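PDB 3OMT: uncharacterized protein from Cytophaga hutchinsonii, which is of unknown function but, as a helix-turn-helix protein of the Xre family, probably acts as the DNA-binding antitoxin of a toxin-antitoxin system. Local coordinates for residues I9-K20 against L60-V69. Sequence-based numbering, arbitrary orientation. Where two conformers were deposited one is given.
Sequences IFNRLKSVLAEK and LNVDVRELIV
Asn11 and Ile68 form the non-hydrogen-bonded pair of a single antiparallel bridge, their CA atoms 4.3 Å apart, where the residues leading into helix 13-20 run antiparallel beside residues 67-69. Two backbone bonds flank this pair: Val69 N donates to Phe10 O at 3.1 Å, and Arg12 N to Leu67 O at 2.8 Å. Arg12 is the N-cap residue of helix 13-20, and an Asx turn, Leu13 N to Asn11 OD1, spans the start of the helix. Beyond the bridge, the helix runs over the turn 64-67 to Leu60, the last residue of helix 50-60, which ends in a Schellman motif with Asn61 at C-prime.

Arg12 carries the polar side. With CG between the backbone N and carbonyl carbon (chi1 55°) and a bend at chi3, its chain folds over the carbonyl of Glu66; Arg12 NH1 donates to Glu66 O at 2.8 Å, the acceptor lying near the guanidinium plane. NH2 forms a salt bridge with Glu19 OE2, and a water joins NH1 to the carboxylates of Glu19 and Glu66, which probably eases the closeness of these two acids.

On the apolar side Leu60 is a knob among Leu13, Val16, Leu17 and Lys20, crossing Leu17 at about a right angle with the two CD2 atoms 3.9 Å apart. Val16 meets Val62 tip to tip through their CG1 atoms, while Val16 CB rests 3.9 Å from Leu67 CD2. Lys20 slides past Val62 in the opposite direction, its CE tight against Val62 CG1, and a water links its NZ to Asn61 O.

Leu13 and Leu67 also pack on Ile56; the contact closes the first helix onto the end of helix 50-60 and the segment after it, in an all-helical fold consistent with Xre-type helix-turn-helix domains.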
ATOM      1  N   ILE A   9       8.066   4.067  -9.505  1.00  7.82           N
ATOM      2  CA  ILE A   9       6.854   4.757  -9.142  1.00  8.06           C
ATOM      3  C   ILE A   9       5.854   3.793  -8.515  1.00  7.25           C
ATOM      4  O   ILE A   9       5.416   2.860  -9.159  1.00  8.28           O
ATOM      5  CB  ILE A   9       6.213   5.464 -10.370  1.00  6.90           C
ATOM      6  CG1 ILE A   9       7.197   6.477 -10.998  1.00  8.23           C
ATOM      7  CG2 ILE A   9       4.886   6.153  -9.919  1.00  8.05           C
ATOM      8  CD1 ILE A   9       7.706   7.561  -9.996  1.00 10.17           C
ATOM      9  N   PHE A  10       5.487   4.054  -7.261  1.00  6.86           N
ATOM     10  CA  PHE A  10       4.607   3.203  -6.475  1.00  6.11           C
ATOM     11  C   PHE A  10       3.378   3.962  -6.001  1.00  5.43           C
ATOM     12  O   PHE A  10       2.263   3.393  -5.966  1.00  7.82           O
ATOM     13  CB  PHE A  10       5.345   2.637  -5.252  1.00  6.06           C
ATOM     14  CG  PHE A  10       6.519   1.773  -5.593  1.00  6.12           C
ATOM     15  CD1 PHE A  10       6.400   0.398  -5.620  1.00  7.43           C
ATOM     16  CD2 PHE A  10       7.745   2.352  -5.850  1.00  7.22           C
ATOM     17  CE1 PHE A  10       7.494  -0.394  -5.934  1.00  8.88           C
ATOM     18  CE2 PHE A  10       8.874   1.576  -6.096  1.00  8.73           C
ATOM     19  CZ  PHE A  10       8.735   0.198  -6.182  1.00  8.27           C
ATOM     20  N   ASN A  11       3.542   5.229  -5.633  1.00  6.96           N
ATOM     21  CA  ASN A  11       2.424   6.012  -5.151  1.00  6.95           C
ATOM     22  C   ASN A  11       2.118   7.142  -6.113  1.00  7.19           C
ATOM     23  O   ASN A  11       2.974   7.567  -6.908  1.00  7.85           O
ATOM     24  CB  ASN A  11       2.633   6.466  -3.673  1.00  6.78           C
ATOM     25  CG  ASN A  11       3.537   7.679  -3.538  1.00  6.17           C
ATOM     26  OD1 ASN A  11       3.167   8.781  -3.973  1.00  7.39           O
ATOM     27  ND2 ASN A  11       4.735   7.493  -2.943  1.00  8.09           N
ATOM     28  N   ARG A  12       0.903   7.639  -6.010  1.00  8.21           N
ATOM     29  CA  ARG A  12       0.499   8.847  -6.705  1.00  8.81           C
ATOM     30  C   ARG A  12      -0.017   9.945  -5.741  1.00  8.28           C
ATOM     31  O   ARG A  12      -0.947  10.725  -6.069  1.00  8.23           O
ATOM     32  CB  ARG A  12      -0.467   8.531  -7.818  1.00  9.92           C
ATOM     33  CG  ARG A  12      -1.667   7.787  -7.419  1.00  9.39           C
ATOM     34  CD  ARG A  12      -2.604   7.430  -8.613  1.00  9.37           C
ATOM     35  NE  ARG A  12      -3.107   8.593  -9.341  1.00  8.63           N
ATOM     36  CZ  ARG A  12      -4.199   9.291  -9.017  1.00  9.25           C
ATOM     37  NH1 ARG A  12      -4.909   8.934  -7.978  1.00  8.17           N
ATOM     38  NH2 ARG A  12      -4.610  10.327  -9.773  1.00 11.32           N
ATOM     39  N   LEU A  13       0.664  10.066  -4.605  1.00  8.08           N
ATOM     40  CA  LEU A  13       0.324  11.078  -3.618  1.00  8.62           C
ATOM     41  C   LEU A  13       0.384  12.491  -4.169  1.00  8.60           C
ATOM     42  O   LEU A  13      -0.531  13.283  -3.932  1.00  8.93           O
ATOM     43  CB  LEU A  13       1.203  10.957  -2.400  1.00  9.24           C
ATOM     44  CG  LEU A  13       0.958  11.994  -1.297  1.00  9.36           C
ATOM     45  CD1 LEU A  13      -0.499  11.975  -0.791  1.00 10.64           C
ATOM     46  CD2 LEU A  13       1.968  11.715  -0.147  1.00  9.60           C
ATOM     47  N   LYS A  14       1.419  12.798  -4.940  1.00  8.73           N
ATOM     48  CA  LYS A  14       1.579  14.139  -5.501  1.00  9.15           C
ATOM     49  C   LYS A  14       0.323  14.489  -6.308  1.00  8.78           C
ATOM     50  O   LYS A  14      -0.212  15.579  -6.192  1.00 10.18           O
ATOM     51  CB  LYS A  14       2.830  14.237  -6.371  1.00 11.37           C
ATOM     52  CG  LYS A  14       3.057  15.611  -6.970  1.00 16.37           C
ATOM     53  CD  LYS A  14       4.348  15.643  -7.819  1.00 22.86           C
ATOM     54  CE  LYS A  14       4.579  17.012  -8.472  1.00 28.26           C
ATOM     55  NZ  LYS A  14       6.032  17.259  -8.687  1.00 31.17           N
ATOM     56  N   SER A  15      -0.123  13.551  -7.143  1.00  7.96           N
ATOM     57  CA  SER A  15      -1.322  13.774  -7.961  1.00  8.78           C
ATOM     58  C   SER A  15      -2.566  13.983  -7.127  1.00  7.73           C
ATOM     59  O   SER A  15      -3.398  14.831  -7.462  1.00  8.40           O
ATOM     60  CB  SER A  15      -1.563  12.648  -8.919  1.00  9.99           C
ATOM     61  OG  SER A  15      -0.596  12.662  -9.939  1.00 13.57           O
ATOM     62  N   VAL A  16      -2.746  13.162  -6.079  1.00  8.29           N
ATOM     63  CA  VAL A  16      -3.961  13.266  -5.247  1.00  7.46           C
ATOM     64  C   VAL A  16      -3.942  14.592  -4.489  1.00  8.16           C
ATOM     65  O   VAL A  16      -4.974  15.255  -4.358  1.00  8.05           O
ATOM     66  CB  VAL A  16      -4.171  12.047  -4.340  1.00  8.20           C
ATOM     67  CG1 VAL A  16      -5.409  12.189  -3.470  1.00  8.12           C
ATOM     68  CG2 VAL A  16      -4.328  10.774  -5.204  1.00  8.11           C
ATOM     69  N   LEU A  17      -2.790  14.988  -3.972  1.00  8.82           N
ATOM     70  CA  LEU A  17      -2.703  16.281  -3.309  1.00  7.95           C
ATOM     71  C   LEU A  17      -3.092  17.405  -4.302  1.00  8.08           C
ATOM     72  O   LEU A  17      -3.848  18.312  -3.960  1.00  9.19           O
ATOM     73  CB  LEU A  17      -1.298  16.537  -2.800  1.00  7.61           C
ATOM     74  CG  LEU A  17      -0.801  15.778  -1.615  1.00  7.40           C
ATOM     75  CD1 LEU A  17       0.665  15.941  -1.439  1.00  7.25           C
ATOM     76  CD2 LEU A  17      -1.610  16.177  -0.304  1.00  9.53           C
ATOM     77  N   ALA A  18      -2.632  17.327  -5.538  1.00  8.35           N
ATOM     78  CA  ALA A  18      -3.014  18.309  -6.550  1.00  8.22           C
ATOM     79  C   ALA A  18      -4.526  18.284  -6.853  1.00  8.08           C
ATOM     80  O   ALA A  18      -5.165  19.340  -6.944  1.00  9.37           O
ATOM     81  CB  ALA A  18      -2.189  18.152  -7.823  1.00  8.15           C
ATOM     82  N   GLU A  19      -5.120  17.100  -6.958  1.00  6.73           N
ATOM     83  CA  GLU A  19      -6.537  16.972  -7.203  1.00  7.71           C
ATOM     84  C   GLU A  19      -7.326  17.642  -6.118  1.00  8.64           C
ATOM     85  O   GLU A  19      -8.297  18.355  -6.386  1.00  8.49           O
ATOM     86  CB  GLU A  19      -6.919  15.484  -7.265  1.00  8.20           C
ATOM     87  CG  GLU A  19      -6.473  14.774  -8.527  1.00  8.79           C
ATOM     88  CD  GLU A  19      -6.708  13.269  -8.485  1.00 10.88           C
ATOM     89  OE1 GLU A  19      -7.332  12.753  -7.503  1.00 12.99           O
ATOM     90  OE2 GLU A  19      -6.302  12.616  -9.487  1.00 14.11           O
ATOM     91  N   LYS A  20      -6.879  17.425  -4.876  1.00  8.22           N
ATOM     92  CA  LYS A  20      -7.600  17.921  -3.710  1.00  8.73           C
ATOM     93  C   LYS A  20      -7.261  19.380  -3.363  1.00  8.44           C
ATOM     94  O   LYS A  20      -7.881  19.957  -2.479  1.00  9.79           O
ATOM     95  CB  LYS A  20      -7.402  17.000  -2.501  1.00  9.82           C
ATOM     96  CG  LYS A  20      -8.043  15.646  -2.693  1.00 10.97           C
ATOM     97  CD  LYS A  20      -9.535  15.758  -2.900  1.00 13.99           C
ATOM     98  CE  LYS A  20     -10.291  14.440  -2.817  1.00 17.35           C
ATOM     99  NZ  LYS A  20     -11.724  14.794  -3.031  1.00 19.14           N
ATOM    100  N   LEU A  60      -7.171  13.235   3.428  1.00 10.38           N
ATOM    101  CA  LEU A  60      -7.565  13.741   2.111  1.00 11.29           C
ATOM    102  C   LEU A  60      -8.981  13.428   1.705  1.00 11.69           C
ATOM    103  O   LEU A  60      -9.471  13.954   0.678  1.00 12.52           O
ATOM    104  CB  LEU A  60      -6.618  13.236   1.039  1.00 11.70           C
ATOM    105  CG  LEU A  60      -5.254  13.878   1.083  1.00  9.62           C
ATOM    106  CD1 LEU A  60      -4.243  13.148   0.262  1.00 12.51           C
ATOM    107  CD2 LEU A  60      -5.286  15.387   0.677  1.00 13.13           C
ATOM    108  N   ASN A  61      -9.633  12.552   2.445  1.00 12.01           N
ATOM    109  CA  ASN A  61     -11.001  12.098   2.114  1.00 13.91           C
ATOM    110  C   ASN A  61     -11.114  11.414   0.740  1.00 13.89           C
ATOM    111  O   ASN A  61     -11.990  11.749  -0.098  1.00 14.85           O
ATOM    112  CB  ASN A  61     -12.015  13.254   2.193  1.00 14.88           C
ATOM    113  CG  ASN A  61     -13.435  12.757   2.218  1.00 18.78           C
ATOM    114  OD1 ASN A  61     -13.692  11.656   2.669  1.00 25.53           O
ATOM    115  ND2 ASN A  61     -14.357  13.558   1.723  1.00 26.70           N
ATOM    116  N   VAL A  62     -10.190  10.478   0.508  1.00 11.62           N
ATOM    117  CA  VAL A  62     -10.156   9.682  -0.699  1.00 11.54           C
ATOM    118  C   VAL A  62     -10.020   8.231  -0.294  1.00 10.47           C
ATOM    119  O   VAL A  62      -9.534   7.908   0.792  1.00 10.11           O
ATOM    120  CB  VAL A  62      -8.944  10.072  -1.664  1.00 12.72           C
ATOM    121  CG1 VAL A  62      -9.080  11.492  -2.098  1.00 18.06           C
ATOM    122  CG2 VAL A  62      -7.563   9.786  -1.017  1.00 12.18           C
ATOM    123  N   ASP A  63     -10.426   7.345  -1.197  1.00 10.77           N
ATOM    124  CA  ASP A  63     -10.187   5.925  -1.029  1.00 10.74           C
ATOM    125  C   ASP A  63      -8.672   5.740  -1.042  1.00  9.76           C
ATOM    126  O   ASP A  63      -7.987   6.235  -1.920  1.00  8.81           O
ATOM    127  CB  ASP A  63     -10.848   5.185  -2.205  1.00 11.76           C
ATOM    128  CG  ASP A  63     -10.742   3.687  -2.141  1.00 13.21           C
ATOM    129  OD1 ASP A  63     -10.005   3.132  -1.375  1.00 12.71           O
ATOM    130  OD2 ASP A  63     -11.452   3.040  -2.953  1.00 21.70           O
ATOM    131  N   VAL A  64      -8.166   5.043  -0.043  1.00  8.30           N
ATOM    132  CA  VAL A  64      -6.745   4.740   0.077  1.00  8.40           C
ATOM    133  C   VAL A  64      -6.197   4.131  -1.224  1.00  7.53           C
ATOM    134  O   VAL A  64      -5.038   4.372  -1.601  1.00  7.90           O
ATOM    135  CB  VAL A  64      -6.493   3.837   1.310  1.00  6.59           C
ATOM    136  CG1 VAL A  64      -7.148   2.414   1.128  1.00  8.29           C
ATOM    137  CG2 VAL A  64      -4.969   3.712   1.600  1.00  7.69           C
ATOM    138  N   ARG A  65      -7.032   3.381  -1.935  1.00  7.26           N
ATOM    139  CA  ARG A  65      -6.567   2.739  -3.181  1.00  6.62           C
ATOM    140  C   ARG A  65      -6.089   3.770  -4.211  1.00  7.04           C
ATOM    141  O   ARG A  65      -5.200   3.456  -5.063  1.00  8.66           O
ATOM    142  CB  ARG A  65      -7.660   1.895  -3.782  1.00  7.12           C
ATOM    143  CG  ARG A  65      -7.940   0.616  -3.006  1.00  7.84           C
ATOM    144  CD  ARG A  65      -9.032  -0.197  -3.623  1.00  8.45           C
ATOM    145  NE  ARG A  65      -9.171  -1.473  -2.908  1.00 10.44           N
ATOM    146  CZ  ARG A  65     -10.037  -2.431  -3.271  1.00 12.71           C
ATOM    147  NH1 ARG A  65     -10.901  -2.243  -4.284  1.00 14.91           N
ATOM    148  NH2 ARG A  65     -10.044  -3.569  -2.613  1.00 12.25           N
ATOM    149  N   GLU A  66      -6.665   4.981  -4.180  1.00  6.97           N
ATOM    150  CA  GLU A  66      -6.289   6.003  -5.147  1.00  7.49           C
ATOM    151  C   GLU A  66      -4.876   6.566  -4.914  1.00  7.43           C
ATOM    152  O   GLU A  66      -4.336   7.220  -5.788  1.00  7.25           O
ATOM    153  CB  GLU A  66      -7.322   7.163  -5.133  1.00  8.39           C
ATOM    154  CG  GLU A  66      -8.671   6.685  -5.602  1.00 10.63           C
ATOM    155  CD  GLU A  66      -9.696   7.787  -5.659  1.00 15.63           C
ATOM    156  OE1 GLU A  66      -9.297   8.974  -5.678  1.00 16.34           O
ATOM    157  OE2 GLU A  66     -10.908   7.448  -5.706  1.00 20.60           O
ATOM    158  N   LEU A  67      -4.287   6.325  -3.730  1.00  7.10           N
ATOM    159  CA  LEU A  67      -2.950   6.831  -3.432  1.00  7.37           C
ATOM    160  C   LEU A  67      -1.876   5.982  -4.078  1.00  7.61           C
ATOM    161  O   LEU A  67      -0.738   6.383  -4.095  1.00  8.47           O
ATOM    162  CB  LEU A  67      -2.727   6.862  -1.942  1.00  7.10           C
ATOM    163  CG  LEU A  67      -3.607   7.821  -1.119  1.00  6.61           C
ATOM    164  CD1 LEU A  67      -3.409   7.667   0.405  1.00  9.48           C
ATOM    165  CD2 LEU A  67      -3.453   9.269  -1.629  1.00  9.68           C
ATOM    166  N   ILE A  68      -2.237   4.792  -4.561  1.00  7.41           N
ATOM    167  CA  ILE A  68      -1.304   3.800  -5.130  0.60  8.36           C
ATOM    168  C   ILE A  68      -1.524   3.777  -6.644  1.00  7.90           C
ATOM    169  O   ILE A  68      -2.674   3.841  -7.090  1.00  7.65           O
ATOM    170  CB  ILE A  68      -1.603   2.390  -4.504  0.60  8.22           C
ATOM    171  CG1 ILE A  68      -1.534   2.498  -2.979  0.60 12.78           C
ATOM    172  CG2 ILE A  68      -0.655   1.309  -5.078  0.60  7.13           C
ATOM    173  CD1 ILE A  68      -0.255   3.120  -2.547  0.60 15.17           C
ATOM    174  N   VAL A  69      -0.467   3.654  -7.435  1.00  7.55           N
ATOM    175  CA  VAL A  69      -0.673   3.540  -8.884  1.00  7.88           C
ATOM    176  C   VAL A  69      -1.266   2.148  -9.188  1.00  8.02           C
ATOM    177  O   VAL A  69      -0.936   1.144  -8.539  1.00  9.29           O
ATOM    178  CB  VAL A  69       0.602   3.790  -9.708  1.00  7.93           C
ATOM    179  CG1 VAL A  69       1.096   5.240  -9.488  1.00  9.53           C
ATOM    180  CG2 VAL A  69       1.770   2.788  -9.370  1.00  7.54           C
TER
HETATM  181  O   HOH W   1      -7.501  10.111  -7.467  1.00 11.75           O
HETATM  182  O   HOH W   2     -13.430  12.615  -2.065  1.00 30.70           O